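Esterase (Alcaligenes sp., PDB 1QLW) probably hydrolyses carboxylic esters, as an esterase of the alpha/beta hydrolase fold. Local coordinates at residues A[71-76]-A[169-174]; A[143-148]-A[297-302]. All blocks are in the same frame, centred on the assembly; numbering follows the deposited sequence.

Contact 1 (A[71-76]-A[169-174])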
ATOM      1  N   CYS A  71      -5.097  -7.400  11.660  1.00 12.20           N
ATOM      2  CA  CYS A  71      -6.380  -7.148  11.028  1.00 12.48           C
ATOM      3  C   CYS A  71      -6.577  -5.683  10.730  1.00 12.51           C
ATOM      4  O   CYS A  71      -6.021  -4.797  11.372  1.00 15.79           O
ATOM      5  CB  CYS A  71      -7.598  -7.568  11.848  1.00 15.70           C
ATOM      6  SG  CYS A  71      -8.292  -6.290  12.919  1.00 18.81           S
ATOM      7  N   CYS A  72      -7.423  -5.401   9.726  1.00 12.01           N
ATOM      8  CA  CYS A  72      -8.037  -4.093   9.619  1.00 12.47           C
ATOM      9  C   CYS A  72      -7.045  -2.980   9.313  1.00 10.97           C
ATOM     10  O   CYS A  72      -7.385  -1.801   9.448  1.00 12.21           O
ATOM     11  CB  CYS A  72      -8.745  -3.782  10.982  1.00 17.34           C
ATOM     12  SG  CYS A  72      -9.556  -5.132  11.804  1.00 19.94           S
ATOM     13  N   LEU A  73      -5.836  -3.331   8.914  1.00 11.23           N
ATOM     14  CA  LEU A  73      -4.692  -2.453   8.797  1.00 11.06           C
ATOM     15  C   LEU A  73      -3.836  -2.936   7.634  1.00 10.34           C
ATOM     16  O   LEU A  73      -4.078  -4.009   7.076  1.00 11.16           O
ATOM     17  CB  LEU A  73      -3.864  -2.490  10.099  1.00 12.38           C
ATOM     18  CG  LEU A  73      -4.534  -1.940  11.352  1.00 13.06           C
ATOM     19  CD1 LEU A  73      -3.800  -2.439  12.604  1.00 15.31           C
ATOM     20  CD2 LEU A  73      -4.577  -0.427  11.305  1.00 14.42           C
ATOM     21  N   THR A  74      -2.827  -2.148   7.298  1.00 10.82           N
ATOM     22  CA  THR A  74      -1.862  -2.510   6.267  1.00 10.70           C
ATOM     23  C   THR A  74      -0.467  -2.339   6.849  1.00  9.94           C
ATOM     24  O   THR A  74      -0.278  -2.117   8.050  1.00 10.71           O
ATOM     25  CB  THR A  74      -2.016  -1.641   5.007  1.00 11.13           C
ATOM     26  OG1 THR A  74      -1.580  -0.304   5.291  1.00 11.38           O
ATOM     27  CG2 THR A  74      -3.438  -1.664   4.487  1.00 11.85           C
ATOM     28  N   GLY A  75       0.555  -2.423   6.003  1.00 10.20           N
ATOM     29  CA  GLY A  75       1.927  -2.182   6.436  1.00 11.09           C
ATOM     30  C   GLY A  75       2.154  -0.778   6.946  1.00 10.24           C
ATOM     31  O   GLY A  75       3.164  -0.518   7.620  1.00 11.15           O
ATOM     32  N   MET A  76       1.228   0.158   6.676  1.00 10.54           N
ATOM     33  CA  MET A  76       1.228   1.458   7.341  1.00 11.05           C
ATOM     34  C   MET A  76       1.336   1.321   8.847  1.00 10.88           C
ATOM     35  O   MET A  76       1.862   2.248   9.491  1.00 11.70           O
ATOM     36  CB  MET A  76      -0.068   2.190   6.969  1.00 11.38           C
ATOM     37  CG  MET A  76      -0.299   3.498   7.695  1.00 11.62           C
ATOM     38  SD  MET A  76       0.900   4.770   7.245  1.00 11.39           S
ATOM     39  CE  MET A  76       0.494   6.060   8.417  1.00 13.72           C
ATOM     40  N   TRP A 169      -7.838   6.091  12.587  1.00 11.49           N
ATOM     41  CA  TRP A 169      -8.985   5.636  11.791  1.00 11.75           C
ATOM     42  C   TRP A 169      -8.711   5.736  10.309  1.00 11.53           C
ATOM     43  O   TRP A 169      -9.165   4.919   9.508  1.00 12.06           O
ATOM     44  CB  TRP A 169     -10.254   6.397  12.151  1.00 12.63           C
ATOM     45  CG  TRP A 169     -10.604   6.473  13.607  1.00 12.29           C
ATOM     46  CD1 TRP A 169     -11.216   7.544  14.207  1.00 13.77           C
ATOM     47  CD2 TRP A 169     -10.396   5.508  14.634  1.00 12.38           C
ATOM     48  NE1 TRP A 169     -11.406   7.295  15.534  1.00 14.91           N
ATOM     49  CE2 TRP A 169     -10.903   6.055  15.835  1.00 13.56           C
ATOM     50  CE3 TRP A 169      -9.842   4.232  14.720  1.00 12.90           C
ATOM     51  CZ2 TRP A 169     -10.870   5.404  17.069  1.00 14.41           C
ATOM     52  CZ3 TRP A 169      -9.800   3.562  15.936  1.00 14.78           C
ATOM     53  CH2 TRP A 169     -10.325   4.157  17.092  1.00 15.59           C
ATOM     54  N   GLN A 170      -7.930   6.756   9.883  1.00 11.17           N
ATOM     55  CA  GLN A 170      -7.571   6.883   8.487  1.00 11.31           C
ATOM     56  C   GLN A 170      -6.800   5.675   7.963  1.00 11.18           C
ATOM     57  O   GLN A 170      -6.901   5.393   6.760  1.00 11.64           O
ATOM     58  CB  GLN A 170      -6.729   8.139   8.237  1.00 11.86           C
ATOM     59  CG  GLN A 170      -7.496   9.436   8.285  1.00 12.52           C
ATOM     60  CD  GLN A 170      -6.569  10.638   8.175  1.00 12.41           C
ATOM     61  OE1 GLN A 170      -5.557  10.680   8.889  1.00 13.38           O
ATOM     62  NE2 GLN A 170      -6.862  11.586   7.305  1.00 13.87           N
ATOM     63  N   GLN A 171      -5.982   5.020   8.792  1.00 10.81           N
ATOM     64  CA  GLN A 171      -5.176   3.923   8.282  1.00 11.18           C
ATOM     65  C   GLN A 171      -5.878   2.574   8.347  1.00 11.18           C
ATOM     66  O   GLN A 171      -5.296   1.579   7.883  1.00 11.16           O
ATOM     67  CB  GLN A 171      -3.804   3.862   8.934  1.00 11.36           C
ATOM     68  CG  GLN A 171      -3.758   3.390  10.376  1.00 11.45           C
ATOM     69  CD  GLN A 171      -2.328   3.193  10.840  1.00 11.64           C
ATOM     70  OE1 GLN A 171      -1.628   4.193  11.169  1.00 14.62           O
ATOM     71  NE2 GLN A 171      -1.857   1.987  10.862  1.00 10.62           N
ATOM     72  N   MET A 172      -7.082   2.509   8.884  1.00 11.17           N
ATOM     73  CA  MET A 172      -7.823   1.255   8.985  1.00 11.44           C
ATOM     74  C   MET A 172      -8.611   1.011   7.705  1.00 11.10           C
ATOM     75  O   MET A 172      -9.129   1.946   7.079  1.00 12.81           O
ATOM     76  CB  MET A 172      -8.755   1.293  10.205  1.00 11.33           C
ATOM     77  CG  MET A 172      -7.924   1.369  11.482  1.00 12.61           C
ATOM     78  SD  MET A 172      -8.881   1.118  12.996  1.00 12.45           S
ATOM     79  CE  MET A 172      -9.264  -0.632  12.831  1.00 15.58           C
ATOM     80  N   VAL A 173      -8.661  -0.258   7.313  1.00 11.14           N
ATOM     81  CA  VAL A 173      -9.209  -0.689   6.029  1.00 11.09           C
ATOM     82  C   VAL A 173     -10.058  -1.933   6.196  1.00 11.05           C
ATOM     83  O   VAL A 173      -9.879  -2.700   7.153  1.00 11.70           O
ATOM     84  CB  VAL A 173      -8.064  -0.984   5.024  1.00 11.38           C
ATOM     85  CG1 VAL A 173      -7.186   0.234   4.752  1.00 12.18           C
ATOM     86  CG2 VAL A 173      -7.189  -2.146   5.475  1.00 12.01           C
ATOM     87  N   PRO A 174     -10.929  -2.225   5.227  1.00 11.59           N
ATOM     88  CA  PRO A 174     -11.648  -3.497   5.224  1.00 11.64           C
ATOM     89  C   PRO A 174     -10.711  -4.685   5.142  1.00 11.01           C
ATOM     90  O   PRO A 174      -9.642  -4.637   4.537  1.00 11.79           O
ATOM     91  CB  PRO A 174     -12.535  -3.408   3.983  1.00 13.30           C
ATOM     92  CG  PRO A 174     -12.744  -1.948   3.799  1.00 13.86           C
ATOM     93  CD  PRO A 174     -11.422  -1.308   4.165  1.00 12.04           C
TER
HETATM   94  O   HOH W   1      -3.625   1.603   5.492  1.00 11.99           O
HETATM   95  O   HOH W   2      -2.700   0.471   8.565  1.00 12.51           O
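Cys72 O takes the backbone N-H of Val173, with Cys72 O to Val173 N 2.9 Å and a fairly straight 161° at the hydrogen, although the donor stands well above the carbonyl plane. Cys72 shares a vicinal disulfide with Cys71, in the loop that follows strand 65-68. In alpha/beta hydrolases this loop commonly supplies part of the oxyanion hole, a role that can only be inferred here. Cys72 O also receives a CA-H...O contact from Met172 CA at 3.1 Å, so Met172 and Val173 both direct a hydrogen at it.

The Met172 side chain can be followed outward from there. Met172 CB lies 3.5 Å from Cys72 O. Met172 CG, set beside the backbone N by chi1 of -65°, meets Leu73 CD2 at 3.8 Å. The chain then runs extended to SD and bends at chi3, 70°, which brings Met172 CE to 3.7 Å from Cys72 CB, on the carbon that carries the disulfide sulfur. Ala141 of helix 138-144 touches this methionine as well.

Next along the loop, Val173 CG2 rests against Thr74 CG2, the two side chains at about a right angle. Met76 CG similarly crosses the aliphatic part of Gln171 near its CB. Phe22 of the second subunit packs on Gln171.

Two waters fill in between the backbones. Both donate to Gln171 O; one accepts from Thr74 N, the other from Thr74 OG1, so this buried carbonyl reaches the loop at two points without touching it. Thr74 OG1 is used twice: it donates to its water at 2.8 Å and closes an ST turn by accepting from Met76 N at 3.2 Å.

Contact 2 (A[143-148]-A[297-302])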
ATOM      1  N   ALA A 143     -12.133  -0.543  21.867  1.00 16.09           N
ATOM      2  CA  ALA A 143     -12.142  -1.605  22.869  1.00 16.93           C
ATOM      3  C   ALA A 143     -11.221  -2.744  22.475  1.00 16.37           C
ATOM      4  O   ALA A 143     -10.517  -3.296  23.340  1.00 17.58           O
ATOM      5  CB  ALA A 143     -13.566  -2.062  23.137  1.00 20.11           C
ATOM      6  N   ILE A 144     -11.187  -3.152  21.206  1.00 15.74           N
ATOM      7  CA  ILE A 144     -10.257  -4.196  20.771  1.00 16.29           C
ATOM      8  C   ILE A 144      -8.814  -3.811  21.068  1.00 14.21           C
ATOM      9  O   ILE A 144      -7.995  -4.628  21.496  1.00 15.59           O
ATOM     10  CB  ILE A 144     -10.421  -4.482  19.265  1.00 18.26           C
ATOM     11  CG1 ILE A 144     -11.807  -5.084  19.022  1.00 21.32           C
ATOM     12  CG2 ILE A 144      -9.317  -5.396  18.744  1.00 20.41           C
ATOM     13  CD1 ILE A 144     -12.276  -5.111  17.584  1.00 24.18           C
ATOM     14  N   PHE A 145      -8.504  -2.526  20.883  1.00 13.48           N
ATOM     15  CA  PHE A 145      -7.157  -2.031  21.071  1.00 12.87           C
ATOM     16  C   PHE A 145      -6.854  -1.652  22.513  1.00 12.45           C
ATOM     17  O   PHE A 145      -5.706  -1.340  22.833  1.00 13.69           O
ATOM     18  CB  PHE A 145      -6.889  -0.847  20.152  1.00 13.06           C
ATOM     19  CG  PHE A 145      -6.946  -1.140  18.674  1.00 13.29           C
ATOM     20  CD1 PHE A 145      -6.848  -2.428  18.156  1.00 15.10           C
ATOM     21  CD2 PHE A 145      -7.077  -0.102  17.774  1.00 14.44           C
ATOM     22  CE1 PHE A 145      -6.877  -2.676  16.801  1.00 16.27           C
ATOM     23  CE2 PHE A 145      -7.110  -0.333  16.410  1.00 14.85           C
ATOM     24  CZ  PHE A 145      -7.011  -1.610  15.924  1.00 15.80           C
ATOM     25  N   ARG A 146      -7.866  -1.683  23.380  1.00 13.53           N
ATOM     26  CA  ARG A 146      -7.740  -1.421  24.797  1.00 14.29           C
ATOM     27  C   ARG A 146      -7.293   0.014  25.057  1.00 15.17           C
ATOM     28  O   ARG A 146      -6.518   0.278  25.993  1.00 17.28           O
ATOM     29  CB  ARG A 146      -6.823  -2.429  25.504  1.00 14.98           C
ATOM     30  CG  ARG A 146      -7.190  -3.875  25.244  1.00 14.53           C
ATOM     31  CD  ARG A 146      -6.504  -4.842  26.212  1.00 14.70           C
ATOM     32  NE  ARG A 146      -5.078  -4.587  26.326  1.00 14.89           N
ATOM     33  CZ  ARG A 146      -4.170  -4.920  25.416  1.00 14.55           C
ATOM     34  NH1 ARG A 146      -4.523  -5.651  24.351  1.00 15.29           N
ATOM     35  NH2 ARG A 146      -2.909  -4.527  25.562  1.00 15.17           N
ATOM     36  N   PHE A 147      -7.892   0.962  24.342  1.00 14.81           N
ATOM     37  CA  PHE A 147      -7.613   2.356  24.630  1.00 15.21           C
ATOM     38  C   PHE A 147      -8.341   2.847  25.884  1.00 15.97           C
ATOM     39  O   PHE A 147      -7.927   3.819  26.490  1.00 16.64           O
ATOM     40  CB  PHE A 147      -8.014   3.228  23.446  1.00 14.98           C
ATOM     41  CG  PHE A 147      -7.205   3.021  22.187  1.00 14.32           C
ATOM     42  CD1 PHE A 147      -5.975   2.387  22.184  1.00 14.76           C
ATOM     43  CD2 PHE A 147      -7.724   3.488  20.994  1.00 14.50           C
ATOM     44  CE1 PHE A 147      -5.271   2.232  21.002  1.00 13.98           C
ATOM     45  CE2 PHE A 147      -7.018   3.348  19.814  1.00 14.89           C
ATOM     46  CZ  PHE A 147      -5.786   2.725  19.813  1.00 14.41           C
ATOM     47  N   GLY A 148      -9.442   2.185  26.198  1.00 16.07           N
ATOM     48  CA  GLY A 148     -10.258   2.524  27.371  1.00 17.37           C
ATOM     49  C   GLY A 148     -11.351   1.479  27.425  1.00 19.10           C
ATOM     50  O   GLY A 148     -11.426   0.582  26.604  1.00 20.92           O
ATOM     51  N   SER A 297      -1.022  -0.102  24.798  1.00 13.72           N
ATOM     52  CA  SER A 297      -2.219  -0.574  24.130  1.00 13.46           C
ATOM     53  C   SER A 297      -1.872  -1.757  23.234  1.00 12.95           C
ATOM     54  O   SER A 297      -0.713  -2.168  23.092  1.00 14.46           O
ATOM     55  CB  SER A 297      -2.817   0.543  23.280  1.00 13.57           C
ATOM     56  OG  SER A 297      -2.066   0.778  22.092  1.00 13.49           O
ATOM     57  N   HIS A 298      -2.893  -2.254  22.528  1.00 12.93           N
ATOM     58  CA  HIS A 298      -2.624  -3.277  21.517  1.00 13.18           C
ATOM     59  C   HIS A 298      -1.765  -2.747  20.370  1.00 13.81           C
ATOM     60  O   HIS A 298      -1.051  -3.505  19.722  1.00 15.12           O
ATOM     61  CB  HIS A 298      -3.966  -3.749  20.960  1.00 14.06           C
ATOM     62  CG  HIS A 298      -3.878  -4.819  19.937  1.00 14.85           C
ATOM     63  ND1 HIS A 298      -3.303  -6.052  20.185  1.00 15.79           N
ATOM     64  CD2 HIS A 298      -4.304  -4.864  18.654  1.00 18.20           C
ATOM     65  CE1 HIS A 298      -3.375  -6.782  19.082  1.00 17.55           C
ATOM     66  NE2 HIS A 298      -4.023  -6.096  18.145  1.00 19.32           N
ATOM     67  N   MET A 299      -1.857  -1.446  20.110  1.00 12.83           N
ATOM     68  CA  MET A 299      -1.102  -0.788  19.059  1.00 12.97           C
ATOM     69  C   MET A 299       0.223  -0.271  19.604  1.00 12.75           C
ATOM     70  O   MET A 299       0.624   0.877  19.362  1.00 13.77           O
ATOM     71  CB  MET A 299      -1.934   0.335  18.442  1.00 13.38           C
ATOM     72  CG  MET A 299      -3.225  -0.122  17.805  1.00 15.02           C
ATOM     73  SD  MET A 299      -3.058  -1.284  16.460  1.00 13.83           S
ATOM     74  CE  MET A 299      -2.100  -0.340  15.283  1.00 15.23           C
ATOM     75  N   MET A 300       0.963  -1.146  20.293  1.00 12.98           N
ATOM     76  CA  MET A 300       2.131  -0.686  21.055  1.00 13.28           C
ATOM     77  C   MET A 300       3.252  -0.157  20.165  1.00 13.01           C
ATOM     78  O   MET A 300       4.075   0.637  20.623  1.00 13.88           O
ATOM     79  CB  MET A 300       2.623  -1.769  21.999  1.00 14.12           C
ATOM     80  CG  MET A 300       3.191  -2.976  21.272  1.00 14.43           C
ATOM     81  SD  MET A 300       3.766  -4.246  22.440  1.00 15.42           S
ATOM     82  CE  MET A 300       2.173  -4.799  23.078  1.00 18.23           C
ATOM     83  N   MET A 301       3.307  -0.580  18.901  1.00 12.07           N
ATOM     84  CA  MET A 301       4.267  -0.048  17.946  1.00 12.43           C
ATOM     85  C   MET A 301       3.978   1.404  17.579  1.00 12.20           C
ATOM     86  O   MET A 301       4.836   2.084  17.013  1.00 12.97           O
ATOM     87  CB  MET A 301       4.361  -0.907  16.688  1.00 12.34           C
ATOM     88  CG  MET A 301       3.167  -0.889  15.750  1.00 12.88           C
ATOM     89  SD  MET A 301       1.615  -1.555  16.403  1.00 13.51           S
ATOM     90  CE  MET A 301       2.086  -3.302  16.526  1.00 18.14           C
ATOM     91  N   GLN A 302       2.795   1.914  17.922  1.00 11.65           N
ATOM     92  CA  GLN A 302       2.385   3.284  17.682  1.00 12.24           C
ATOM     93  C   GLN A 302       2.285   4.117  18.969  1.00 12.19           C
ATOM     94  O   GLN A 302       2.028   5.326  18.906  1.00 13.47           O
ATOM     95  CB  GLN A 302       1.011   3.336  16.987  1.00 12.34           C
ATOM     96  CG  GLN A 302       1.047   2.682  15.610  1.00 12.15           C
ATOM     97  CD  GLN A 302      -0.296   2.653  14.920  1.00 12.52           C
ATOM     98  OE1 GLN A 302      -1.306   3.092  15.463  1.00 14.53           O
ATOM     99  NE2 GLN A 302      -0.275   2.105  13.708  1.00 12.93           N
TER
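Phe145 O receives the backbone N-H of His298 in a nearly straight bond, Phe145 O to His298 N 3.0 Å with 175° at the hydrogen, the donor tilted from the carbonyl plane, just where helix 138-144 ends in a Schellman motif and Arg146 turns to positive phi. Beside this bond the Phe145 ring lies against Met299, whose CG stands anti to the carbonyl carbon (chi1 -61°); the bend at chi2 brings SD over the same face as CG. Met299 CG sits 3.8 Å from the plane of the Phe145 ring, toward the rim, and Met299 SD lies 4.0 Å from the ring centroid, only 10° off the normal: a Met-aromatic contact. His298 meets the same ring rim to rim, its CD2 3.6 Å from Phe145 CD1. A leucine in place of Phe145 would probably leave Met299 SD without its aromatic face and the His298 ring without the rim it rests against.

His298 belongs to the loop after strand 283-287, where alpha/beta hydrolases carry their catalytic histidine; its ND1 is hydrogen-bonded to Glu230, an arrangement consistent with the His-acid pair of such a triad. Arg146 makes a salt bridge to that same Glu230 through NH1, and its guanidinium places a face against the backbone, Arg146 NH2 to His298 N 3.8 Å.

Phe147 meets segment 297-302 through Ser297. Phe145 CB stands over a face of the Phe147 ring, while Ser297 comes to the ring edge, CB in its plane and OG near it, Ser297 OG 3.7 Å from Phe147 CE1. Ser297 OG is hydrogen-bonded to Asp303 and accepts from Met299 N at 3.0 Å, an ST turn.

In the fold
The centres of contacts 1 and 2 are about 14 Å apart, and their segments alternate along the chain: 71-76, 143-148, 169-174, 297-302. Segments 71-76 and 297-302 are loops following strands 65-68 and 283-287 of the central sheet; 143-148 and 169-174 lie on helices 138-144 and 165-171, both inserted between strands 99-103 and 200-205. Contact 1 joins the C-terminal side of helix 165-171, and contact 2 that of helix 138-144, to a loop of the hydrolase core. The two also touch directly: Met172 CE comes to 3.9 Å from Phe145 CZ, and Leu73 CD1 to 3.8 Å from Met299 CE, joining the disulfide loop to the histidine loop beside the probable active site.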